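Local coordinates for TIR-like domain-containing protein (Prevotella corporis, PDB 7EBD) that is a prokaryotic STING-family protein that binds C2E in a pocket shared by the two subunits of its dimer, at residues Ala11-Phe15 with Val140-Ile145; Ala23-Thr28 with Phe150-Val155; Tyr46-Pro50 with Asp99-Leu104. One frame throughout, in Å; residues are numbered along the deposited sequence.

Interaction 1 of 3, residues Ala11-Phe15 with Val140-Ile145. With C2E (9,9'-[(2R,3R,3aS,5S,7aR,9R,10R,10aS,12S,14aR)-3,5,10,12-tetrahydroxy-5,12-dioxidooctahydro-2H,7H-difuro[3,2-d:3',2'-j][1,3,7,9,2,8]tetraoxadiphosphacyclododecine-2,9-diyl]bis(2-amino-1,9-dihydro-6H-purin-6-one)), chain E.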
# COMPACT_ATOMS: atom_id res chain seq x y z
N ALA A 11 -7.59 6.51 -1.87
CA ALA A 11 -8.18 5.85 -3.03
C ALA A 11 -7.25 5.92 -4.23
O ALA A 11 -7.11 4.94 -4.97
CB ALA A 11 -9.53 6.47 -3.35
N ILE A 12 -6.60 7.07 -4.44
CA ILE A 12 -5.69 7.20 -5.57
C ILE A 12 -4.51 6.26 -5.43
O ILE A 12 -4.10 5.59 -6.39
CB ILE A 12 -5.24 8.66 -5.73
CG1 ILE A 12 -6.43 9.58 -5.99
CG2 ILE A 12 -4.25 8.78 -6.88
CD1 ILE A 12 -6.06 11.04 -6.07
N SER A 13 -3.93 6.19 -4.22
CA SER A 13 -2.80 5.29 -4.00
C SER A 13 -3.21 3.83 -4.16
O SER A 13 -2.47 3.04 -4.76
CB SER A 13 -2.21 5.52 -2.60
OG SER A 13 -1.52 6.76 -2.53
N TYR A 14 -4.39 3.47 -3.67
CA TYR A 14 -4.88 2.10 -3.81
C TYR A 14 -5.11 1.75 -5.27
O TYR A 14 -4.80 0.63 -5.70
CB TYR A 14 -6.16 1.93 -2.99
CG TYR A 14 -6.78 0.56 -3.05
CD1 TYR A 14 -6.09 -0.56 -2.59
CD2 TYR A 14 -8.06 0.37 -3.54
CE1 TYR A 14 -6.65 -1.82 -2.63
CE2 TYR A 14 -8.64 -0.88 -3.58
CZ TYR A 14 -7.93 -1.98 -3.13
OH TYR A 14 -8.50 -3.23 -3.17
N PHE A 15 -5.64 2.69 -6.05
CA PHE A 15 -5.88 2.43 -7.47
C PHE A 15 -4.57 2.31 -8.24
O PHE A 15 -4.41 1.41 -9.06
CB PHE A 15 -6.76 3.54 -8.05
CG PHE A 15 -6.99 3.42 -9.53
CD1 PHE A 15 -8.00 2.60 -10.02
CD2 PHE A 15 -6.21 4.13 -10.43
CE1 PHE A 15 -8.21 2.49 -11.39
CE2 PHE A 15 -6.42 4.02 -11.79
CZ PHE A 15 -7.42 3.20 -12.27
N VAL A 140 -14.30 8.03 -5.13
CA VAL A 140 -13.08 8.31 -5.87
C VAL A 140 -12.58 7.06 -6.58
O VAL A 140 -12.15 7.11 -7.74
CB VAL A 140 -12.00 8.90 -4.94
CG1 VAL A 140 -10.68 9.06 -5.68
CG2 VAL A 140 -12.46 10.24 -4.39
N LEU A 141 -12.65 5.91 -5.90
CA LEU A 141 -12.21 4.66 -6.52
C LEU A 141 -13.08 4.32 -7.73
O LEU A 141 -12.56 3.89 -8.76
CB LEU A 141 -12.24 3.52 -5.50
CG LEU A 141 -11.71 2.18 -6.00
CD1 LEU A 141 -10.26 2.30 -6.45
CD2 LEU A 141 -11.85 1.10 -4.93
N GLN A 142 -14.39 4.53 -7.62
CA GLN A 142 -15.28 4.24 -8.74
C GLN A 142 -15.02 5.19 -9.90
O GLN A 142 -15.04 4.78 -11.07
CB GLN A 142 -16.74 4.33 -8.29
CG GLN A 142 -17.73 3.84 -9.33
CD GLN A 142 -17.59 2.36 -9.61
OE1 GLN A 142 -17.92 1.53 -8.77
NE2 GLN A 142 -17.09 2.02 -10.79
N LEU A 143 -14.76 6.47 -9.60
CA LEU A 143 -14.43 7.42 -10.66
C LEU A 143 -13.14 7.03 -11.37
O LEU A 143 -13.05 7.14 -12.60
CB LEU A 143 -14.33 8.83 -10.08
CG LEU A 143 -15.63 9.49 -9.61
CD1 LEU A 143 -15.35 10.83 -8.95
CD2 LEU A 143 -16.59 9.66 -10.77
N LEU A 144 -12.15 6.57 -10.61
CA LEU A 144 -10.90 6.13 -11.24
C LEU A 144 -11.10 4.86 -12.05
O LEU A 144 -10.48 4.68 -13.11
CB LEU A 144 -9.82 5.92 -10.17
CG LEU A 144 -9.38 7.18 -9.43
CD1 LEU A 144 -8.38 6.84 -8.33
CD2 LEU A 144 -8.78 8.19 -10.39
N ILE A 145 -11.97 3.96 -11.58
CA ILE A 145 -12.25 2.73 -12.31
C ILE A 145 -12.95 3.04 -13.63
O ILE A 145 -12.63 2.44 -14.67
CB ILE A 145 -13.09 1.78 -11.44
CG1 ILE A 145 -12.23 1.18 -10.32
CG2 ILE A 145 -13.72 0.68 -12.28
CD1 ILE A 145 -13.02 0.53 -9.21
P1 C2E E . 1.38 0.87 -2.29
O2P C2E E . 2.45 0.14 -3.07
O1P C2E E . 1.06 2.09 -3.11
O5' C2E E . -0.05 0.07 -2.21
C5' C2E E . -1.18 0.81 -1.84
C4' C2E E . -2.30 -0.18 -1.40
O4' C2E E . -2.64 -0.94 -2.40
C3' C2E E . -1.77 -1.15 -0.32
O3' C2E E . -1.99 -0.62 0.91
C2' C2E E . -2.64 -2.40 -0.55
O2' C2E E . -3.97 -2.24 0.11
C1' C2E E . -2.82 -2.45 -1.84
N9 C2E E . -1.85 -3.32 -2.45
C8 C2E E . -0.68 -2.89 -2.96
N7 C2E E . -0.08 -4.02 -3.41
C5 C2E E . -0.88 -5.07 -3.17
C6 C2E E . -0.73 -6.57 -3.45
O6 C2E E . 0.24 -6.98 -3.99
N1 C2E E . -1.77 -7.47 -3.08
C2 C2E E . -2.95 -6.98 -2.42
N2 C2E E . -4.01 -7.90 -2.04
N3 C2E E . -3.10 -5.55 -2.15
C4 C2E E . -2.01 -4.62 -2.55
P11 C2E E . -1.08 -1.35 2.10
O21 C2E E . -1.35 -2.81 2.34
O11 C2E E . -1.46 -0.65 3.38
O5A C2E E . 0.49 -0.94 1.79
C5A C2E E . 0.73 0.41 2.08
C4A C2E E . 2.10 0.77 1.66
O4A C2E E . 2.98 0.10 2.34
C3A C2E E . 2.36 0.36 0.05
O3A C2E E . 1.89 1.48 -0.84
C2A C2E E . 3.56 0.21 -0.06
O2A C2E E . 4.26 1.54 -0.24
C1A C2E E . 4.00 -0.42 1.36
N91 C2E E . 3.96 -1.73 1.30
C81 C2E E . 2.99 -2.59 1.66
N71 C2E E . 3.44 -3.83 1.39
C51 C2E E . 4.66 -3.72 0.87
C61 C2E E . 5.65 -4.77 0.38
O61 C2E E . 5.37 -5.92 0.44
N11 C2E E . 6.92 -4.37 -0.14
C21 C2E E . 7.26 -2.98 -0.20
N21 C2E E . 8.55 -2.57 -0.73
N31 C2E E . 6.31 -1.97 0.27
C41 C2E E . 4.99 -2.40 0.81
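Phe15 reaches from helix 6-28 to Leu141, Leu144 and Ile145 of helix 124-146. With CG anti to its backbone N (chi1 176°), the ring comes to lie beside Leu144. Its CB lies against two methyls, Leu144 CD1 at 3.7 Å and Leu141 CD1 at 4.0 Å. Further out, Leu144 CB sits over the ring centre, 3.8 Å from the Phe15 centroid and only 10° off the normal, a CH-pi contact. At the far end CZ comes 3.5 Å from Leu144 O, while CE1 leans on the start of Ile145.

One turn back, small Ala11 lies where the helices meet, their axes 9.3 Å apart at these segments, and its CB meets Val140 CG1 at 3.7 Å. The Leu144 and Ile12 side chains cross at about a right angle, Leu144 CD1 touching Ile12 CG1. Tyr14 is two-sided: Leu141 CD2 lies at its ring edge, near the plane, 4.0 Å from Tyr14 CE2, and C2E also meets the edge, its O4' 3.5 Å from Tyr14 CD1. The Tyr14 hydroxyl is hydrogen-bonded to Asp99. Because the helices meet through hydrocarbon and ring surfaces, shape and burial rather than directed polar bonds hold this face behind the C2E pocket.

Interaction 2 of 3, residues Ala23-Thr28 with Phe150-Val155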
# COMPACT_ATOMS: atom_id res chain seq x y z
N ALA A 23 -6.33 -5.16 -12.75
CA ALA A 23 -7.22 -5.16 -13.91
C ALA A 23 -6.44 -5.38 -15.20
O ALA A 23 -6.88 -6.12 -16.09
CB ALA A 23 -7.99 -3.84 -13.97
N GLU A 24 -5.26 -4.75 -15.32
CA GLU A 24 -4.44 -4.96 -16.51
C GLU A 24 -4.01 -6.41 -16.63
O GLU A 24 -4.00 -6.98 -17.73
CB GLU A 24 -3.23 -4.03 -16.48
CG GLU A 24 -2.39 -4.10 -17.75
CD GLU A 24 -1.21 -3.16 -17.71
OE1 GLU A 24 -0.19 -3.47 -18.36
OE2 GLU A 24 -1.30 -2.11 -17.04
N TRP A 25 -3.65 -7.04 -15.50
CA TRP A 25 -3.28 -8.45 -15.54
C TRP A 25 -4.47 -9.32 -15.95
O TRP A 25 -4.32 -10.26 -16.74
CB TRP A 25 -2.74 -8.89 -14.18
CG TRP A 25 -2.36 -10.34 -14.14
CD1 TRP A 25 -1.13 -10.87 -14.39
CD2 TRP A 25 -3.21 -11.44 -13.82
NE1 TRP A 25 -1.16 -12.24 -14.25
CE2 TRP A 25 -2.43 -12.61 -13.90
CE3 TRP A 25 -4.56 -11.56 -13.48
CZ2 TRP A 25 -2.95 -13.88 -13.65
CZ3 TRP A 25 -5.08 -12.81 -13.22
CH2 TRP A 25 -4.28 -13.96 -13.31
N ILE A 26 -5.65 -9.03 -15.41
CA ILE A 26 -6.84 -9.80 -15.74
C ILE A 26 -7.13 -9.71 -17.23
O ILE A 26 -7.47 -10.70 -17.88
CB ILE A 26 -8.04 -9.34 -14.90
CG1 ILE A 26 -7.86 -9.77 -13.44
CG2 ILE A 26 -9.34 -9.89 -15.46
CD1 ILE A 26 -8.97 -9.28 -12.53
N VAL A 27 -7.00 -8.51 -17.81
CA VAL A 27 -7.39 -8.31 -19.20
C VAL A 27 -6.33 -8.86 -20.16
O VAL A 27 -6.66 -9.55 -21.13
CB VAL A 27 -7.69 -6.83 -19.47
CG1 VAL A 27 -7.89 -6.60 -20.95
CG2 VAL A 27 -8.92 -6.39 -18.69
N THR A 28 -5.05 -8.56 -19.90
CA THR A 28 -4.02 -8.80 -20.90
C THR A 28 -3.12 -10.00 -20.63
O THR A 28 -2.42 -10.44 -21.54
CB THR A 28 -3.13 -7.55 -21.05
OG1 THR A 28 -2.34 -7.38 -19.87
CG2 THR A 28 -3.98 -6.31 -21.27
N PHE A 150 -9.71 -1.20 -18.70
CA PHE A 150 -9.58 -2.51 -18.07
C PHE A 150 -10.36 -2.58 -16.76
O PHE A 150 -11.08 -3.55 -16.50
CB PHE A 150 -8.10 -2.83 -17.83
CG PHE A 150 -7.28 -2.89 -19.08
CD1 PHE A 150 -7.87 -3.08 -20.32
CD2 PHE A 150 -5.90 -2.77 -19.02
CE1 PHE A 150 -7.11 -3.14 -21.47
CE2 PHE A 150 -5.13 -2.83 -20.17
CZ PHE A 150 -5.74 -3.02 -21.40
N CYS A 151 -10.24 -1.53 -15.94
CA CYS A 151 -10.95 -1.50 -14.66
C CYS A 151 -12.46 -1.46 -14.88
O CYS A 151 -13.21 -2.17 -14.20
CB CYS A 151 -10.48 -0.30 -13.84
SG CYS A 151 -8.73 -0.34 -13.41
N ARG A 152 -12.91 -0.61 -15.80
CA ARG A 152 -14.33 -0.60 -16.15
C ARG A 152 -14.78 -1.97 -16.64
O ARG A 152 -15.94 -2.35 -16.45
CB ARG A 152 -14.60 0.47 -17.21
CG ARG A 152 -16.06 0.85 -17.35
CD ARG A 152 -16.32 1.70 -18.58
NE ARG A 152 -15.39 2.82 -18.70
CZ ARG A 152 -14.46 2.93 -19.64
NH1 ARG A 152 -14.33 1.98 -20.56
NH2 ARG A 152 -13.65 3.99 -19.67
N GLU A 153 -13.88 -2.72 -17.26
CA GLU A 153 -14.24 -4.03 -17.80
C GLU A 153 -14.38 -5.08 -16.70
O GLU A 153 -15.33 -5.87 -16.73
CB GLU A 153 -13.19 -4.47 -18.82
CG GLU A 153 -13.43 -5.83 -19.45
CD GLU A 153 -14.46 -5.79 -20.56
OE1 GLU A 153 -14.94 -4.69 -20.90
OE2 GLU A 153 -14.78 -6.87 -21.11
N CYS A 154 -13.47 -5.12 -15.73
CA CYS A 154 -13.39 -6.27 -14.84
C CYS A 154 -13.35 -5.95 -13.35
O CYS A 154 -13.17 -6.88 -12.55
CB CYS A 154 -12.15 -7.12 -15.20
SG CYS A 154 -10.59 -6.28 -14.90
N VAL A 155 -13.52 -4.70 -12.94
CA VAL A 155 -13.43 -4.34 -11.53
C VAL A 155 -14.78 -3.85 -11.03
O VAL A 155 -15.45 -3.05 -11.69
CB VAL A 155 -12.34 -3.28 -11.28
CG1 VAL A 155 -12.22 -2.97 -9.80
CG2 VAL A 155 -11.01 -3.76 -11.82
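Phe150 places CG anti to its carbonyl carbon (chi1 -62°), which brings the ring among Glu24, Val27 and Thr28, whereas Cys154 holds SG between its backbone N and carbonyl carbon (chi1 66°), where the sulfur meets Ala23 and Ile26.

The Phe150 ring is met from several directions. Val27 CB stands over one face, displaced toward the rim and 4.1 Å from the Phe150 centroid, in a CH-pi contact; the CG1 methyl of the same valine closes to 3.6 Å from Phe150 CD1. Elsewhere on the ring, Glu24 CA comes 3.6 Å from Phe150 CD2, and Glu24 CB and CG pack against CD2 and CE2, lending the aliphatic part of the chain to the contact. Thr28 presents its methyl, CG2, 3.7 Å from Phe150 CZ, because its OG1 turns back to the helix backbone and bonds to Glu24 O at 2.7 Å. That carbonyl also accepts from Thr28 N, the two donors arriving from opposite faces of its plane. Thr28 thus spends its polar group at home and offers carbon to the ring.

Ala23 marks the closest backbone approach, and its CB is enclosed by Cys151 SG at 3.6 Å and Cys154 SG at 3.7 Å, with a Val155 methyl alongside. Thiols suit such a site, being compact and only weakly polar. Ile26 CG2 packs on the Cys154 sulfur from further along.

Phe150 packed among Ala23, Glu24, Val27 and Thr28 is a knob-into-hole contact, here between helices inclined at 74°; it seats the short helix 149-154 on the C-terminal end of helix 6-28, just before the chain enters strand 155-157.

Interaction 3 of 3, residues Tyr46-Pro50 with Asp99-Leu104. With C2E (9,9'-[(2R,3R,3aS,5S,7aR,9R,10R,10aS,12S,14aR)-3,5,10,12-tetrahydroxy-5,12-dioxidooctahydro-2H,7H-difuro[3,2-d:3',2'-j][1,3,7,9,2,8]tetraoxadiphosphacyclododecine-2,9-diyl]bis(2-amino-1,9-dihydro-6H-purin-6-one)), chain E.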
# COMPACT_ATOMS: atom_id res chain seq x y z
N TYR A 46 -13.13 -8.02 -7.21
CA TYR A 46 -14.15 -7.50 -6.31
C TYR A 46 -13.48 -6.83 -5.12
O TYR A 46 -12.69 -7.46 -4.41
CB TYR A 46 -15.10 -8.61 -5.84
CG TYR A 46 -15.91 -9.22 -6.96
CD1 TYR A 46 -17.00 -8.55 -7.50
CD2 TYR A 46 -15.59 -10.47 -7.47
CE1 TYR A 46 -17.75 -9.10 -8.52
CE2 TYR A 46 -16.34 -11.03 -8.49
CZ TYR A 46 -17.41 -10.34 -9.01
OH TYR A 46 -18.16 -10.90 -10.03
N ILE A 47 -13.78 -5.55 -4.92
CA ILE A 47 -13.26 -4.78 -3.81
C ILE A 47 -14.25 -4.88 -2.66
O ILE A 47 -15.41 -4.48 -2.80
CB ILE A 47 -13.02 -3.31 -4.21
CG1 ILE A 47 -12.27 -3.23 -5.54
CG2 ILE A 47 -12.26 -2.58 -3.11
CD1 ILE A 47 -10.91 -3.89 -5.52
N LYS A 48 -13.80 -5.41 -1.53
CA LYS A 48 -14.65 -5.62 -0.37
C LYS A 48 -14.32 -4.57 0.68
O LYS A 48 -13.18 -4.49 1.15
CB LYS A 48 -14.46 -7.03 0.20
CG LYS A 48 -15.21 -7.27 1.50
CD LYS A 48 -16.71 -7.25 1.30
CE LYS A 48 -17.45 -7.51 2.60
NZ LYS A 48 -18.92 -7.50 2.41
N MSE A 49 -15.31 -3.76 1.05
CA MSE A 49 -15.15 -2.78 2.10
C MSE A 49 -15.39 -3.42 3.46
O MSE A 49 -16.21 -4.33 3.58
CB MSE A 49 -16.11 -1.60 1.90
CG MSE A 49 -15.97 -0.90 0.56
SE MSE A 49 -14.22 -0.09 0.36
CE MSE A 49 -14.38 1.33 1.67
N PRO A 50 -14.66 -2.97 4.48
CA PRO A 50 -14.94 -3.45 5.84
C PRO A 50 -16.32 -2.99 6.29
O PRO A 50 -16.79 -1.91 5.93
CB PRO A 50 -13.84 -2.80 6.68
CG PRO A 50 -12.80 -2.36 5.71
CD PRO A 50 -13.52 -2.04 4.44
N ASP A 99 -10.45 -8.54 -2.81
CA ASP A 99 -9.49 -7.79 -2.00
C ASP A 99 -10.21 -6.81 -1.09
O ASP A 99 -11.13 -6.11 -1.53
CB ASP A 99 -8.48 -7.04 -2.88
CG ASP A 99 -7.37 -6.41 -2.06
OD1 ASP A 99 -6.51 -7.16 -1.55
OD2 ASP A 99 -7.36 -5.17 -1.91
N MSE A 100 -9.79 -6.79 0.17
CA MSE A 100 -10.19 -5.75 1.10
C MSE A 100 -9.01 -4.80 1.29
O MSE A 100 -7.94 -5.23 1.72
CB MSE A 100 -10.63 -6.35 2.44
CG MSE A 100 -11.05 -5.32 3.47
SE MSE A 100 -11.58 -6.12 5.17
CE MSE A 100 -13.10 -7.18 4.56
N PRO A 101 -9.20 -3.52 0.96
CA PRO A 101 -8.07 -2.59 0.94
C PRO A 101 -7.46 -2.35 2.31
O PRO A 101 -8.02 -1.62 3.13
CB PRO A 101 -8.68 -1.30 0.37
CG PRO A 101 -9.98 -1.72 -0.27
CD PRO A 101 -10.46 -2.88 0.55
N THR A 102 -6.30 -2.96 2.57
CA THR A 102 -5.61 -2.76 3.84
C THR A 102 -5.12 -1.33 4.01
O THR A 102 -4.91 -0.88 5.14
CB THR A 102 -4.44 -3.74 3.96
OG1 THR A 102 -3.63 -3.65 2.79
CG2 THR A 102 -4.95 -5.16 4.10
N ILE A 103 -4.95 -0.59 2.90
CA ILE A 103 -4.52 0.80 2.95
C ILE A 103 -5.47 1.66 3.78
O ILE A 103 -5.08 2.72 4.28
CB ILE A 103 -4.38 1.36 1.52
CG1 ILE A 103 -3.61 2.68 1.53
CG2 ILE A 103 -5.75 1.52 0.87
CD1 ILE A 103 -3.42 3.29 0.15
N LEU A 104 -6.72 1.22 3.95
CA LEU A 104 -7.68 1.97 4.74
C LEU A 104 -7.30 2.02 6.22
O LEU A 104 -7.86 2.84 6.95
CB LEU A 104 -9.08 1.37 4.59
CG LEU A 104 -9.73 1.43 3.21
CD1 LEU A 104 -10.96 0.54 3.16
CD2 LEU A 104 -10.10 2.87 2.85
P1 C2E E . 1.38 0.87 -2.29
O2P C2E E . 2.45 0.14 -3.07
O1P C2E E . 1.06 2.09 -3.11
O5' C2E E . -0.05 0.07 -2.21
C5' C2E E . -1.18 0.81 -1.84
C4' C2E E . -2.30 -0.18 -1.40
O4' C2E E . -2.64 -0.94 -2.40
C3' C2E E . -1.77 -1.15 -0.32
O3' C2E E . -1.99 -0.62 0.91
C2' C2E E . -2.64 -2.40 -0.55
O2' C2E E . -3.97 -2.24 0.11
C1' C2E E . -2.82 -2.45 -1.84
N9 C2E E . -1.85 -3.32 -2.45
C8 C2E E . -0.68 -2.89 -2.96
N7 C2E E . -0.08 -4.02 -3.41
C5 C2E E . -0.88 -5.07 -3.17
C6 C2E E . -0.73 -6.57 -3.45
O6 C2E E . 0.24 -6.98 -3.99
N1 C2E E . -1.77 -7.47 -3.08
C2 C2E E . -2.95 -6.98 -2.42
N2 C2E E . -4.01 -7.90 -2.04
N3 C2E E . -3.10 -5.55 -2.15
C4 C2E E . -2.01 -4.62 -2.55
P11 C2E E . -1.08 -1.35 2.10
O21 C2E E . -1.35 -2.81 2.34
O11 C2E E . -1.46 -0.65 3.38
O5A C2E E . 0.49 -0.94 1.79
C5A C2E E . 0.73 0.41 2.08
C4A C2E E . 2.10 0.77 1.66
O4A C2E E . 2.98 0.10 2.34
C3A C2E E . 2.36 0.36 0.05
O3A C2E E . 1.89 1.48 -0.84
C2A C2E E . 3.56 0.21 -0.06
O2A C2E E . 4.26 1.54 -0.24
C1A C2E E . 4.00 -0.42 1.36
N91 C2E E . 3.96 -1.73 1.30
C81 C2E E . 2.99 -2.59 1.66
N71 C2E E . 3.44 -3.83 1.39
C51 C2E E . 4.66 -3.72 0.87
C61 C2E E . 5.65 -4.77 0.38
O61 C2E E . 5.37 -5.92 0.44
N11 C2E E . 6.92 -4.37 -0.14
C21 C2E E . 7.26 -2.98 -0.20
N21 C2E E . 8.55 -2.57 -0.73
N31 C2E E . 6.31 -1.97 0.27
C41 C2E E . 4.99 -2.40 0.81
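Asp99 exchanges two backbone hydrogen bonds with the strand beside it, one with each neighbour of Ile47. Its N donates to Tyr46 O at 3.0 Å, and its O accepts from Lys48 N at 2.8 Å in a nearly straight bond (175° at the hydrogen). The Asp99 O also lies close to Ile47 CA, and Lys48 O receives a CA-H...O contact from Met100 CA at 3.2 Å. The amide N of Met100 finds its acceptor elsewhere, in the Tyr65 hydroxyl.

The carboxylate of Asp99 divides its work. A chi1 of -172° carries it away from the backbone N, and a chi2 of 72° turns it so that OD1 accepts from N2 of the bound C2E at 2.7 Å, while OD2 is taken by the Tyr14 hydroxyl. That second bond probably steadies the carboxylate in the orientation the ligand needs.

This is the parallel pairing of strands 42-47 and 94-99 in the five-stranded mixed sheet, at the point where both strands end and the second turns into the C2E pocket. A type I turn, Pro101 to Leu104, follows, in which Leu104 N donates to Pro101 O at 3.2 Å. At its second place Thr102 OG1 accepts from C2E O2' at 3.0 Å and donates to the phosphate oxygen O21, a distance modelled as so short that its exact value is doubtful. Ile103 N adds a weak bond to O2' at 3.4 Å, and Ile103 O accepts from Ser13 of the second subunit.

Apolar contacts complete the pairing. Ile47 CG2 abuts Pro101 CG. Met49 and Met100 are both modelled as selenomethionine; the selenium of Met100 lies 4.0 Å from Pro50 CG, and Leu104 CD1 meets both Met49 CE and Pro50 CD.

Overall arrangement
From the N terminus, helix 6-28 supplies the first side of two contacts: 11-15 waits for helix 124-146 in interaction 1, and 23-28 for helix 149-154 in interaction 2. Before either loop closes, the chain completes interaction 3, where 46-50 meets 99-104 across a loop of 48 residues that lies wholly within both larger ones. Interaction 1 then closes at 140-145 and interaction 2 at 150-155, so the two cross. They also touch, through Ile145 with Val155 and Phe15 with Cys151. Together they bind the two C-terminal helices to helix 6-28, whose Tyr14 joins interaction 1 to the sheet and C2E pocket of interaction 3.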